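Exo beta-1,2-glucooligosaccharide sophorohydrolase (non-reducing end) (Parabacteroides distasonis ATCC 8503, PDB 5Z06) hydrolyses linear beta-1,2-glucan and beta-1,2-glucooligosaccharides of four or more units, releasing sophorose from the non-reducing end as an exo-acting enzyme. Local coordinates at residues Asn425-Val430 and Met475-Gly480. Sequence-based numbering, arbitrary orientation.
Sequences NLWKNV and MGPKYG
P477, G476 and M475 meet the indole of W427 obliquely: P477 CD lies 3.5 Å from W427 NE1, and the M475 carbonyl O sits 3.6 Å from W427 CZ2, so the pyrrole end takes the proline and the benzo end meets the M475-G476 backbone where helix 467-475 ends. A chi1 of 162° swings the indole of W427 away from its own backbone N, and its end thereby comes nearer 475-480 than the CB direction suggests. The rings of H690 and W432 also meet this indole, their planes at about 80° and 65° to it. The Y479 ring carries K478 CG over one face, 3.7 Å above the plane and offset toward the rim, while K428 O comes at its edge, 3.2 Å from Y479 CD2, with N429 CA also at the edge. P477 also serves K428, whose aliphatic CG touches P477 CG at 3.7 Å, the two side chains crossing at about a right angle.

No direct hydrogen bond joins the segments; waters do so instead. One donates to K428 O and accepts from K478 N at 2.9 Å. A second donates to N429 OD1 and lies 2.9 Å from Y479 OH. Replacing W427 by an alanine is likely to take one apolar neighbour from P477 and M475 and to leave D692 without the NE1 hydrogen bond.

Within the helical, glycoamylase-like part of this GH144 enzyme, the contact joins the C-terminal end of helix 414-428 to the loop following helix 467-475. Helix 691-702 borders it through D692, V693 and I697; helix 392-408 packs against W427 and V430.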
# COMPACT_ATOMS: atom_id res chain seq x y z
N ASN A 425 -28.35 -3.92 12.80
CA ASN A 425 -28.06 -4.06 14.22
C ASN A 425 -26.66 -3.55 14.61
O ASN A 425 -26.51 -2.81 15.59
CB ASN A 425 -28.31 -5.51 14.69
CG ASN A 425 -29.78 -5.77 14.94
OD1 ASN A 425 -30.43 -5.01 15.66
ND2 ASN A 425 -30.33 -6.81 14.32
N LEU A 426 -25.65 -3.92 13.82
CA LEU A 426 -24.32 -3.36 13.98
C LEU A 426 -24.35 -1.83 13.92
O LEU A 426 -23.82 -1.15 14.81
CB LEU A 426 -23.38 -3.90 12.90
CG LEU A 426 -22.84 -5.31 13.15
CD1 LEU A 426 -22.29 -5.89 11.86
CD2 LEU A 426 -21.75 -5.30 14.21
N TRP A 427 -25.02 -1.31 12.89
CA TRP A 427 -25.18 0.13 12.69
C TRP A 427 -25.91 0.84 13.85
O TRP A 427 -25.42 1.83 14.38
CB TRP A 427 -25.92 0.36 11.39
CG TRP A 427 -26.54 1.69 11.19
CD1 TRP A 427 -27.86 1.93 10.96
CD2 TRP A 427 -25.89 2.97 11.15
NE1 TRP A 427 -28.07 3.26 10.75
CE2 TRP A 427 -26.89 3.93 10.88
CE3 TRP A 427 -24.58 3.39 11.30
CZ2 TRP A 427 -26.61 5.29 10.78
CZ3 TRP A 427 -24.30 4.75 11.20
CH2 TRP A 427 -25.31 5.68 10.95
N LYS A 428 -27.07 0.32 14.24
CA LYS A 428 -27.84 0.91 15.34
C LYS A 428 -27.05 0.96 16.62
O LYS A 428 -27.23 1.88 17.42
CB LYS A 428 -29.14 0.15 15.60
CG LYS A 428 -30.25 0.48 14.63
CD LYS A 428 -31.27 -0.65 14.51
CE LYS A 428 -32.49 -0.22 13.69
NZ LYS A 428 -33.21 -1.43 13.21
N ASN A 429 -26.20 -0.04 16.83
CA ASN A 429 -25.47 -0.15 18.08
C ASN A 429 -24.16 0.58 18.15
O ASN A 429 -23.52 0.54 19.19
CB ASN A 429 -25.33 -1.63 18.49
CG ASN A 429 -26.66 -2.23 18.85
OD1 ASN A 429 -27.47 -1.57 19.50
ND2 ASN A 429 -26.91 -3.44 18.41
N VAL A 430 -23.75 1.28 17.09
CA VAL A 430 -22.58 2.14 17.20
C VAL A 430 -22.98 3.32 18.08
O VAL A 430 -23.77 4.19 17.66
CB VAL A 430 -22.05 2.67 15.86
CG1 VAL A 430 -20.83 3.54 16.10
CG2 VAL A 430 -21.70 1.55 14.91
N MET A 475 -26.46 10.61 11.83
CA MET A 475 -27.45 9.72 11.19
C MET A 475 -27.79 8.54 12.05
O MET A 475 -28.81 7.90 11.82
CB MET A 475 -26.90 9.20 9.87
CG MET A 475 -26.63 10.30 8.86
SD MET A 475 -25.39 9.76 7.66
CE MET A 475 -25.42 11.19 6.57
N GLY A 476 -26.94 8.23 13.02
CA GLY A 476 -27.16 7.11 13.93
C GLY A 476 -28.56 7.22 14.51
O GLY A 476 -28.89 8.24 15.09
N PRO A 477 -29.40 6.18 14.32
CA PRO A 477 -30.80 6.31 14.70
C PRO A 477 -31.03 6.18 16.20
O PRO A 477 -31.99 6.74 16.72
CB PRO A 477 -31.46 5.15 13.94
CG PRO A 477 -30.39 4.11 13.92
CD PRO A 477 -29.13 4.88 13.67
N LYS A 478 -30.19 5.43 16.89
CA LYS A 478 -30.36 5.22 18.32
C LYS A 478 -29.42 6.11 19.15
O LYS A 478 -29.82 6.70 20.14
CB LYS A 478 -30.13 3.75 18.65
CG LYS A 478 -30.38 3.43 20.11
CD LYS A 478 -30.42 1.93 20.32
CE LYS A 478 -30.77 1.66 21.77
NZ LYS A 478 -30.73 0.20 21.98
N TYR A 479 -28.15 6.17 18.77
CA TYR A 479 -27.14 6.84 19.57
C TYR A 479 -26.58 8.02 18.81
O TYR A 479 -25.40 8.31 18.92
CB TYR A 479 -26.03 5.87 19.91
CG TYR A 479 -26.47 4.70 20.75
CD1 TYR A 479 -26.78 4.88 22.09
CD2 TYR A 479 -26.56 3.42 20.20
CE1 TYR A 479 -27.17 3.81 22.88
CE2 TYR A 479 -26.94 2.34 20.97
CZ TYR A 479 -27.25 2.54 22.31
OH TYR A 479 -27.64 1.49 23.09
N GLY A 480 -27.46 8.69 18.06
CA GLY A 480 -27.08 9.81 17.27
C GLY A 480 -26.66 10.95 18.14
O GLY A 480 -26.97 11.00 19.34
O HOH W 1 -27.51 4.23 16.61
O HOH W 2 -26.31 -1.01 22.29